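Local coordinates for protein heme oxygenase 1 (PDB 1WE1) that binds heme and probably cleaves its ring oxidatively to biliverdin IXalpha, carbon monoxide and iron, a step toward the chromophores of photosynthetic antennae, at residues Ile137-Ala142 and Gly151-Tyr156; Gln85-Ser90 and Asn144-His149; Glu56-Lys61 and His68-Glu73. All blocks are in the same frame, centred on the assembly; numbering follows the deposited sequence.

Contact 1. Residues Ile137-Ala142 and Gly151-Tyr156; sequences ILKKIA and GGTAFY. With HEM (protoporphyrin IX containing Fe), chain H.
Lys139 leaves the distal heme helix, 120-146, and runs extended along Tyr156 and Thr153 of the loop that follows. Its CG stands anti to the backbone N (chi1 -170°), which carries the extended chain along the loop, past Tyr156 and on to Thr153. At the root, Lys139 CB meets CB of Tyr156 at 3.8 Å; next, Lys139 CG rests against CB of Thr153, also at 3.8 Å; farther out, Lys139 CE passes 3.5 Å from OG1 of Thr153, the two side chains crossing at about a right angle. The ammonium at the tip reaches a salt bridge with Glu157, just beyond the loop segment. Tyr156 lays its ring against the helix backbone, with N of Lys139 4.1 Å above the ring centre, and Phe155 CD1 lies over the opposite face. At the ring's CE1 corner, Leu138 CB closes to 3.5 Å. Leu138 works both ways: its CD2 lies 3.6 Å from the vinyl carbon CBC of the heme, whose iron carries a water on this side, while His17 is the axial protein ligand. Tyr156 OH is hydrogen-bonded to Tyr39. Between the two segments the touching is thus van der Waals packing, which implies that shape alone joins helix and loop here, with Glu157 and Tyr39 satisfying the polar tips.

Contact 2. Residues Gln85-Ser90 and Asn144-His149; sequences QFYYGS and NAMNLH
Phe86 and Tyr87 reach from the end of one helix to Met146 and Leu148 at the end of another, a joint between helix termini in the all-helical heme oxygenase fold. Each helix breaks off in the same manner: Gly89 and Asn147 are the first residues to leave helical angles, both with positive phi. The backbones stay well apart, the nearest CA atoms, those of Phe86 and Leu148, being 10.0 Å from each other, and long side chains must bridge the gap. The tight half belongs to Tyr87 and Met146, which approach from opposite directions. Met146 bends at its thioether (chi3 63°), bringing CE to the edge of the tyrosine ring, near its plane, at 3.3 Å from Tyr87 CE2. One face of that ring is taken by its own neighbour, with Phe86 CD2 3.6 Å above the centre. The buried hydroxyl of Tyr87 is satisfied by a hydrogen bond to the carbonyl of Gly152, in the loop beyond Leu148. Met146 also packs on Val34 and on Lys36 of helix 36-59. The other half is looser. Phe86 is exposed to solvent, and within 144-149 it meets a single methyl group, at one end of its ring. Leu148 itself is buried, and its CG lies 4.1 Å from Tyr87 OH, a much slacker approach than that of the methionine methyl. Leu148 CD1 meets the phenylalanine ring obliquely, 3.6 Å from both CE2 and CZ of Phe86.

Contact 3. Residues Glu56-Lys61 and His68-Glu73; sequences EMAKFK and HIYFPE
Tyr70 swings its ring straight out from the loop, CG opposite the backbone N (chi1 179°), while Lys61 holds CG between its own N and carbonyl carbon (chi1 59°), and these settings lay the two side chains side by side, pointing the same way. Lys61 CB becomes a CH-pi donor, 3.8 Å from the centroid of the Tyr70 ring and only 14° off its normal. Farther along, the lysine chain bends twice and curls back, leaving NZ of Lys61 2.6 Å from OH of Tyr70. Pro72 closes the ring's opposite face, its CD 3.7 Å above the plane of Tyr70 and offset toward the rim. Met57 comes in at the edge, in plane, with CG 3.9 Å from CD1 of Tyr70, and next to it Ala58 CA approaches CE1 of Tyr70 at 3.8 Å. Replacing Tyr70 by an alanine would probably open a gap between Lys61 and Pro72 and leave Lys61 CB without the ring face it packs on. The contact fastens the end of helix 36-59 to the loop leading to helix 77-88. Met57 and Ile69 continue inward onto Ser124 of helix 120-146, and Ile69 also touches Val121 there; on the far flank Phe71 packs on Thr170 and Ala174 of helix 164-176 and meets the ring of Phe167 edge-to-face.

How the contacts relate
Contact 1 is the buried one and alone reaches the heme; contacts 2 and 3 are only partly buried and lie toward the ends of their helices. Contacts 1 and 2 share helix 120-146, their centres about 10 Å apart and their segments alternating along the chain, and they touch where the glycines of 151-156 pass the aromatic pair of 85-90. Contact 3 closes earlier in the sequence, with its centre about 25 Å from that of contact 1 and about 30 Å from that of contact 2. Chemistry follows place: aliphatic and aromatic packing at the heme wall, aromatic rings against methyls at the second site, and a lysine over a tyrosine face at the third.

Contact 1. Residues Ile137-Ala142 and Gly151-Tyr156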
# COMPACT_ATOMS: atom_id res chain seq x y z
N ILE A 137 11.36 -4.33 6.25
CA ILE A 137 11.13 -4.18 7.68
C ILE A 137 9.80 -4.81 8.07
O ILE A 137 9.73 -5.63 8.98
CB ILE A 137 11.11 -2.71 8.11
CG1 ILE A 137 12.46 -2.06 7.81
CG2 ILE A 137 10.78 -2.62 9.59
CD1 ILE A 137 12.57 -0.61 8.23
N LEU A 138 8.75 -4.42 7.35
CA LEU A 138 7.39 -4.92 7.61
C LEU A 138 7.28 -6.44 7.50
O LEU A 138 6.54 -7.08 8.26
CB LEU A 138 6.41 -4.26 6.63
CG LEU A 138 6.38 -2.73 6.75
CD1 LEU A 138 5.61 -2.12 5.58
CD2 LEU A 138 5.76 -2.34 8.10
N LYS A 139 8.03 -7.01 6.56
CA LYS A 139 8.01 -8.45 6.33
C LYS A 139 8.52 -9.21 7.55
O LYS A 139 7.86 -10.13 8.02
CB LYS A 139 8.86 -8.80 5.11
CG LYS A 139 8.70 -10.23 4.68
CD LYS A 139 9.78 -10.68 3.71
CE LYS A 139 9.61 -12.15 3.38
NZ LYS A 139 10.81 -12.74 2.71
N LYS A 140 9.69 -8.83 8.07
CA LYS A 140 10.21 -9.53 9.24
C LYS A 140 9.28 -9.36 10.44
O LYS A 140 8.93 -10.34 11.10
CB LYS A 140 11.63 -9.05 9.60
CG LYS A 140 12.23 -9.85 10.77
CD LYS A 140 13.69 -9.51 11.07
CE LYS A 140 14.62 -10.06 10.00
NZ LYS A 140 16.06 -9.84 10.33
N ILE A 141 8.85 -8.14 10.71
CA ILE A 141 7.95 -7.91 11.83
C ILE A 141 6.70 -8.78 11.74
O ILE A 141 6.23 -9.31 12.74
CB ILE A 141 7.52 -6.43 11.91
CG1 ILE A 141 8.70 -5.57 12.38
CG2 ILE A 141 6.32 -6.29 12.86
CD1 ILE A 141 8.41 -4.10 12.47
N ALA A 142 6.16 -8.93 10.53
CA ALA A 142 4.98 -9.74 10.30
C ALA A 142 5.33 -11.20 10.55
O ALA A 142 4.69 -11.88 11.35
CB ALA A 142 4.50 -9.55 8.88
N GLY A 151 5.22 -18.18 3.46
CA GLY A 151 3.85 -17.98 3.03
C GLY A 151 3.22 -16.89 3.89
O GLY A 151 3.50 -16.80 5.09
N GLY A 152 2.39 -16.06 3.28
CA GLY A 152 1.75 -14.99 4.02
C GLY A 152 2.43 -13.64 3.88
O GLY A 152 1.94 -12.64 4.39
N THR A 153 3.57 -13.60 3.18
CA THR A 153 4.29 -12.35 2.99
C THR A 153 4.73 -12.12 1.55
O THR A 153 5.66 -11.38 1.30
CB THR A 153 5.53 -12.27 3.90
OG1 THR A 153 6.37 -13.40 3.66
CG2 THR A 153 5.12 -12.26 5.37
N ALA A 154 4.05 -12.74 0.60
CA ALA A 154 4.40 -12.58 -0.80
C ALA A 154 4.32 -11.11 -1.26
O ALA A 154 4.95 -10.72 -2.24
CB ALA A 154 3.49 -13.46 -1.65
N PHE A 155 3.54 -10.32 -0.52
CA PHE A 155 3.32 -8.90 -0.82
C PHE A 155 4.56 -8.02 -0.66
O PHE A 155 4.70 -7.02 -1.35
CB PHE A 155 2.20 -8.36 0.06
CG PHE A 155 1.97 -6.88 -0.07
CD1 PHE A 155 2.21 -6.03 1.00
CD2 PHE A 155 1.50 -6.33 -1.27
CE1 PHE A 155 1.97 -4.66 0.88
CE2 PHE A 155 1.26 -4.96 -1.40
CZ PHE A 155 1.50 -4.13 -0.33
N TYR A 156 5.44 -8.38 0.27
CA TYR A 156 6.64 -7.61 0.52
C TYR A 156 7.82 -8.06 -0.37
O TYR A 156 8.91 -7.49 -0.32
CB TYR A 156 7.02 -7.76 2.00
CG TYR A 156 5.91 -7.36 2.95
CD1 TYR A 156 5.59 -6.02 3.18
CD2 TYR A 156 5.16 -8.33 3.62
CE1 TYR A 156 4.56 -5.65 4.05
CE2 TYR A 156 4.12 -7.98 4.50
CZ TYR A 156 3.83 -6.63 4.70
OH TYR A 156 2.80 -6.27 5.54
CHA HEM H . 9.32 5.38 3.05
CHB HEM H . 4.59 4.97 2.16
CHC HEM H . 4.03 3.39 6.71
CHD HEM H . 8.72 2.41 6.86
C1A HEM H . 8.07 5.55 2.42
C2A HEM H . 7.82 6.24 1.16
C3A HEM H . 6.48 6.17 0.93
C4A HEM H . 5.92 5.37 2.03
CMA HEM H . 5.69 6.75 -0.20
CAA HEM H . 8.88 6.86 0.26
CBA HEM H . 9.45 8.22 0.73
CGA HEM H . 10.42 8.78 -0.14
O1A HEM H . 10.00 9.73 -0.91
O2A HEM H . 11.61 8.41 -0.18
C1B HEM H . 3.99 4.53 3.35
C2B HEM H . 2.55 4.44 3.58
C3B HEM H . 2.39 3.94 4.84
C4B HEM H . 3.74 3.81 5.40
CMB HEM H . 1.50 4.81 2.56
CAB HEM H . 1.12 3.52 5.55
CBB HEM H . 0.13 4.69 5.83
C1C HEM H . 5.24 2.90 7.13
C2C HEM H . 5.47 2.13 8.34
C3C HEM H . 6.81 2.07 8.48
C4C HEM H . 7.39 2.52 7.23
CMC HEM H . 4.38 1.53 9.21
CAC HEM H . 7.60 1.64 9.72
CBC HEM H . 7.89 0.11 9.69
C1D HEM H . 9.34 3.12 5.80
C2D HEM H . 10.78 3.18 5.57
C3D HEM H . 10.94 3.97 4.48
C4D HEM H . 9.60 4.45 4.08
CMD HEM H . 11.77 2.47 6.44
CAD HEM H . 12.20 4.35 3.74
CBD HEM H . 12.78 5.76 4.22
CGD HEM H . 13.78 6.27 3.36
O1D HEM H . 13.64 6.19 2.08
O2D HEM H . 14.82 6.81 3.84
NA HEM H . 6.90 5.05 2.94
NB HEM H . 4.70 4.13 4.46
NC HEM H . 6.44 3.10 6.43
ND HEM H . 8.65 3.88 4.85
FE HEM H . 6.69 4.06 4.67
O HOH W 1 6.69 2.54 3.71

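Contact 2. Residues Gln85-Ser90 and Asn144-His149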
# COMPACT_ATOMS: atom_id res chain seq x y z
N GLN A 85 -4.89 -16.44 -0.29
CA GLN A 85 -4.97 -17.89 -0.35
C GLN A 85 -4.45 -18.46 0.98
O GLN A 85 -5.06 -19.36 1.55
CB GLN A 85 -4.10 -18.40 -1.50
CG GLN A 85 -3.91 -19.91 -1.53
CD GLN A 85 -4.88 -20.60 -2.45
OE1 GLN A 85 -6.07 -20.67 -2.18
NE2 GLN A 85 -4.36 -21.11 -3.57
N PHE A 86 -3.34 -17.92 1.45
CA PHE A 86 -2.72 -18.35 2.68
C PHE A 86 -3.55 -18.02 3.94
O PHE A 86 -3.71 -18.87 4.83
CB PHE A 86 -1.32 -17.73 2.81
CG PHE A 86 -0.66 -18.00 4.13
CD1 PHE A 86 -0.05 -19.23 4.38
CD2 PHE A 86 -0.70 -17.05 5.14
CE1 PHE A 86 0.50 -19.51 5.63
CE2 PHE A 86 -0.15 -17.32 6.39
CZ PHE A 86 0.45 -18.56 6.64
N TYR A 87 -4.07 -16.80 4.03
CA TYR A 87 -4.85 -16.40 5.18
C TYR A 87 -6.30 -16.88 5.17
O TYR A 87 -6.89 -17.09 6.22
CB TYR A 87 -4.84 -14.88 5.31
CG TYR A 87 -3.49 -14.34 5.70
CD1 TYR A 87 -2.66 -13.74 4.77
CD2 TYR A 87 -3.02 -14.51 6.99
CE1 TYR A 87 -1.39 -13.31 5.11
CE2 TYR A 87 -1.75 -14.10 7.35
CZ TYR A 87 -0.94 -13.49 6.41
OH TYR A 87 0.32 -13.07 6.78
N TYR A 88 -6.85 -17.06 3.97
CA TYR A 88 -8.24 -17.51 3.84
C TYR A 88 -8.39 -18.93 3.33
O TYR A 88 -9.40 -19.58 3.60
CB TYR A 88 -9.00 -16.57 2.90
CG TYR A 88 -9.38 -15.26 3.54
CD1 TYR A 88 -10.43 -15.19 4.47
CD2 TYR A 88 -8.67 -14.10 3.25
CE1 TYR A 88 -10.76 -13.99 5.07
CE2 TYR A 88 -9.00 -12.90 3.84
CZ TYR A 88 -10.03 -12.84 4.76
OH TYR A 88 -10.32 -11.64 5.36
N GLY A 89 -7.42 -19.40 2.56
CA GLY A 89 -7.50 -20.74 2.03
C GLY A 89 -8.13 -20.77 0.65
O GLY A 89 -8.53 -19.74 0.12
N SER A 90 -8.22 -21.97 0.09
CA SER A 90 -8.77 -22.17 -1.25
C SER A 90 -10.06 -21.46 -1.60
O SER A 90 -10.25 -21.07 -2.75
CB SER A 90 -8.93 -23.67 -1.52
OG SER A 90 -7.66 -24.29 -1.57
N ASN A 144 7.66 -12.51 12.21
CA ASN A 144 7.97 -12.81 13.61
C ASN A 144 6.73 -12.80 14.50
O ASN A 144 6.55 -13.70 15.34
CB ASN A 144 9.01 -11.84 14.17
CG ASN A 144 10.44 -12.21 13.77
OD1 ASN A 144 10.79 -13.40 13.69
ND2 ASN A 144 11.28 -11.20 13.53
N ALA A 145 5.88 -11.80 14.32
CA ALA A 145 4.68 -11.66 15.13
C ALA A 145 3.57 -12.67 14.83
O ALA A 145 2.63 -12.79 15.62
CB ALA A 145 4.16 -10.26 15.00
N MET A 146 3.67 -13.39 13.72
CA MET A 146 2.63 -14.35 13.35
C MET A 146 3.19 -15.73 12.99
O MET A 146 2.43 -16.67 12.74
CB MET A 146 1.81 -13.81 12.17
CG MET A 146 0.84 -12.68 12.52
SD MET A 146 0.08 -11.89 11.07
CE MET A 146 -0.80 -13.24 10.40
N ASN A 147 4.51 -15.86 12.95
CA ASN A 147 5.13 -17.13 12.60
C ASN A 147 4.79 -17.57 11.18
O ASN A 147 4.01 -18.51 10.98
CB ASN A 147 4.70 -18.22 13.58
CG ASN A 147 5.62 -18.31 14.80
OD1 ASN A 147 5.36 -19.09 15.71
ND2 ASN A 147 6.69 -17.52 14.80
N LEU A 148 5.38 -16.90 10.19
CA LEU A 148 5.16 -17.25 8.79
C LEU A 148 6.46 -17.75 8.16
O LEU A 148 7.00 -17.12 7.24
CB LEU A 148 4.67 -16.03 7.99
CG LEU A 148 3.36 -15.35 8.38
CD1 LEU A 148 2.36 -16.40 8.83
CD2 LEU A 148 3.61 -14.35 9.49
N HIS A 149 6.96 -18.88 8.67
CA HIS A 149 8.21 -19.47 8.16
C HIS A 149 8.28 -19.30 6.65
O HIS A 149 9.33 -18.97 6.10
CB HIS A 149 8.28 -20.96 8.53
CG HIS A 149 7.95 -21.24 9.96
ND1 HIS A 149 6.66 -21.19 10.45
CD2 HIS A 149 8.74 -21.56 11.02
CE1 HIS A 149 6.67 -21.46 11.75
NE2 HIS A 149 7.92 -21.69 12.11

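Contact 3. Residues Glu56-Lys61 and His68-Glu73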
# COMPACT_ATOMS: atom_id res chain seq x y z
N GLU A 56 -6.21 0.37 -14.12
CA GLU A 56 -6.23 1.71 -14.70
C GLU A 56 -4.86 2.11 -15.23
O GLU A 56 -4.74 2.70 -16.30
CB GLU A 56 -6.70 2.74 -13.66
CG GLU A 56 -8.12 2.55 -13.13
CD GLU A 56 -9.20 2.83 -14.17
OE1 GLU A 56 -8.84 3.21 -15.31
OE2 GLU A 56 -10.40 2.68 -13.86
N MET A 57 -3.81 1.78 -14.49
CA MET A 57 -2.47 2.12 -14.93
C MET A 57 -2.12 1.45 -16.27
O MET A 57 -1.38 2.02 -17.07
CB MET A 57 -1.46 1.71 -13.86
CG MET A 57 -0.15 2.47 -13.93
SD MET A 57 -0.40 4.19 -13.48
CE MET A 57 -0.67 4.00 -11.72
N ALA A 58 -2.64 0.25 -16.50
CA ALA A 58 -2.38 -0.48 -17.74
C ALA A 58 -3.05 0.20 -18.92
O ALA A 58 -2.56 0.09 -20.05
CB ALA A 58 -2.84 -1.92 -17.61
N LYS A 59 -4.17 0.88 -18.68
CA LYS A 59 -4.86 1.59 -19.75
C LYS A 59 -4.00 2.77 -20.20
O LYS A 59 -4.06 3.19 -21.35
CB LYS A 59 -6.20 2.16 -19.29
CG LYS A 59 -7.29 1.15 -19.04
CD LYS A 59 -8.66 1.83 -19.15
CE LYS A 59 -8.73 3.11 -18.32
NZ LYS A 59 -10.05 3.80 -18.46
N PHE A 60 -3.21 3.30 -19.28
CA PHE A 60 -2.37 4.44 -19.58
C PHE A 60 -0.91 4.06 -19.75
O PHE A 60 -0.02 4.86 -19.48
CB PHE A 60 -2.50 5.52 -18.49
CG PHE A 60 -3.90 6.01 -18.29
CD1 PHE A 60 -4.74 5.40 -17.36
CD2 PHE A 60 -4.41 7.04 -19.06
CE1 PHE A 60 -6.06 5.81 -17.20
CE2 PHE A 60 -5.73 7.46 -18.91
CZ PHE A 60 -6.56 6.84 -17.98
N LYS A 61 -0.65 2.83 -20.20
CA LYS A 61 0.74 2.40 -20.39
C LYS A 61 1.46 3.31 -21.39
O LYS A 61 2.68 3.50 -21.30
CB LYS A 61 0.79 0.95 -20.88
CG LYS A 61 0.07 0.72 -22.18
CD LYS A 61 0.43 -0.62 -22.82
CE LYS A 61 -0.01 -1.82 -21.99
NZ LYS A 61 0.81 -1.98 -20.76
N HIS A 68 5.61 7.04 -18.05
CA HIS A 68 6.91 7.23 -17.43
C HIS A 68 7.05 6.45 -16.12
O HIS A 68 8.15 6.03 -15.76
CB HIS A 68 7.16 8.72 -17.16
CG HIS A 68 7.39 9.53 -18.40
ND1 HIS A 68 6.53 9.51 -19.48
CD2 HIS A 68 8.37 10.42 -18.72
CE1 HIS A 68 6.96 10.35 -20.41
NE2 HIS A 68 8.08 10.91 -19.97
N ILE A 69 5.94 6.27 -15.41
CA ILE A 69 5.98 5.55 -14.15
C ILE A 69 5.26 4.21 -14.26
O ILE A 69 4.78 3.65 -13.27
CB ILE A 69 5.36 6.38 -13.01
CG1 ILE A 69 3.88 6.64 -13.29
CG2 ILE A 69 6.09 7.70 -12.90
CD1 ILE A 69 3.15 7.32 -12.14
N TYR A 70 5.19 3.69 -15.48
CA TYR A 70 4.54 2.42 -15.73
C TYR A 70 5.55 1.28 -15.68
O TYR A 70 6.21 0.97 -16.67
CB TYR A 70 3.85 2.44 -17.10
CG TYR A 70 3.15 1.14 -17.43
CD1 TYR A 70 1.99 0.76 -16.76
CD2 TYR A 70 3.68 0.28 -18.39
CE1 TYR A 70 1.36 -0.46 -17.04
CE2 TYR A 70 3.06 -0.94 -18.67
CZ TYR A 70 1.91 -1.30 -17.99
OH TYR A 70 1.31 -2.51 -18.26
N PHE A 71 5.66 0.67 -14.50
CA PHE A 71 6.58 -0.44 -14.27
C PHE A 71 5.80 -1.66 -13.79
O PHE A 71 5.72 -1.93 -12.59
CB PHE A 71 7.60 -0.06 -13.20
CG PHE A 71 8.43 1.13 -13.54
CD1 PHE A 71 9.49 1.02 -14.45
CD2 PHE A 71 8.19 2.37 -12.95
CE1 PHE A 71 10.28 2.12 -14.76
CE2 PHE A 71 8.98 3.48 -13.25
CZ PHE A 71 10.03 3.36 -14.15
N PRO A 72 5.22 -2.43 -14.73
CA PRO A 72 4.45 -3.63 -14.39
C PRO A 72 5.20 -4.60 -13.48
O PRO A 72 4.65 -5.60 -13.02
CB PRO A 72 4.13 -4.24 -15.76
CG PRO A 72 5.27 -3.76 -16.63
CD PRO A 72 5.42 -2.33 -16.19
N GLU A 73 6.47 -4.29 -13.22
CA GLU A 73 7.29 -5.11 -12.35
C GLU A 73 6.91 -4.84 -10.90
O GLU A 73 7.28 -5.59 -10.00
CB GLU A 73 8.77 -4.78 -12.55
CG GLU A 73 9.21 -4.82 -14.00
CD GLU A 73 9.12 -3.46 -14.68
OE1 GLU A 73 10.01 -2.63 -14.42
OE2 GLU A 73 8.17 -3.23 -15.46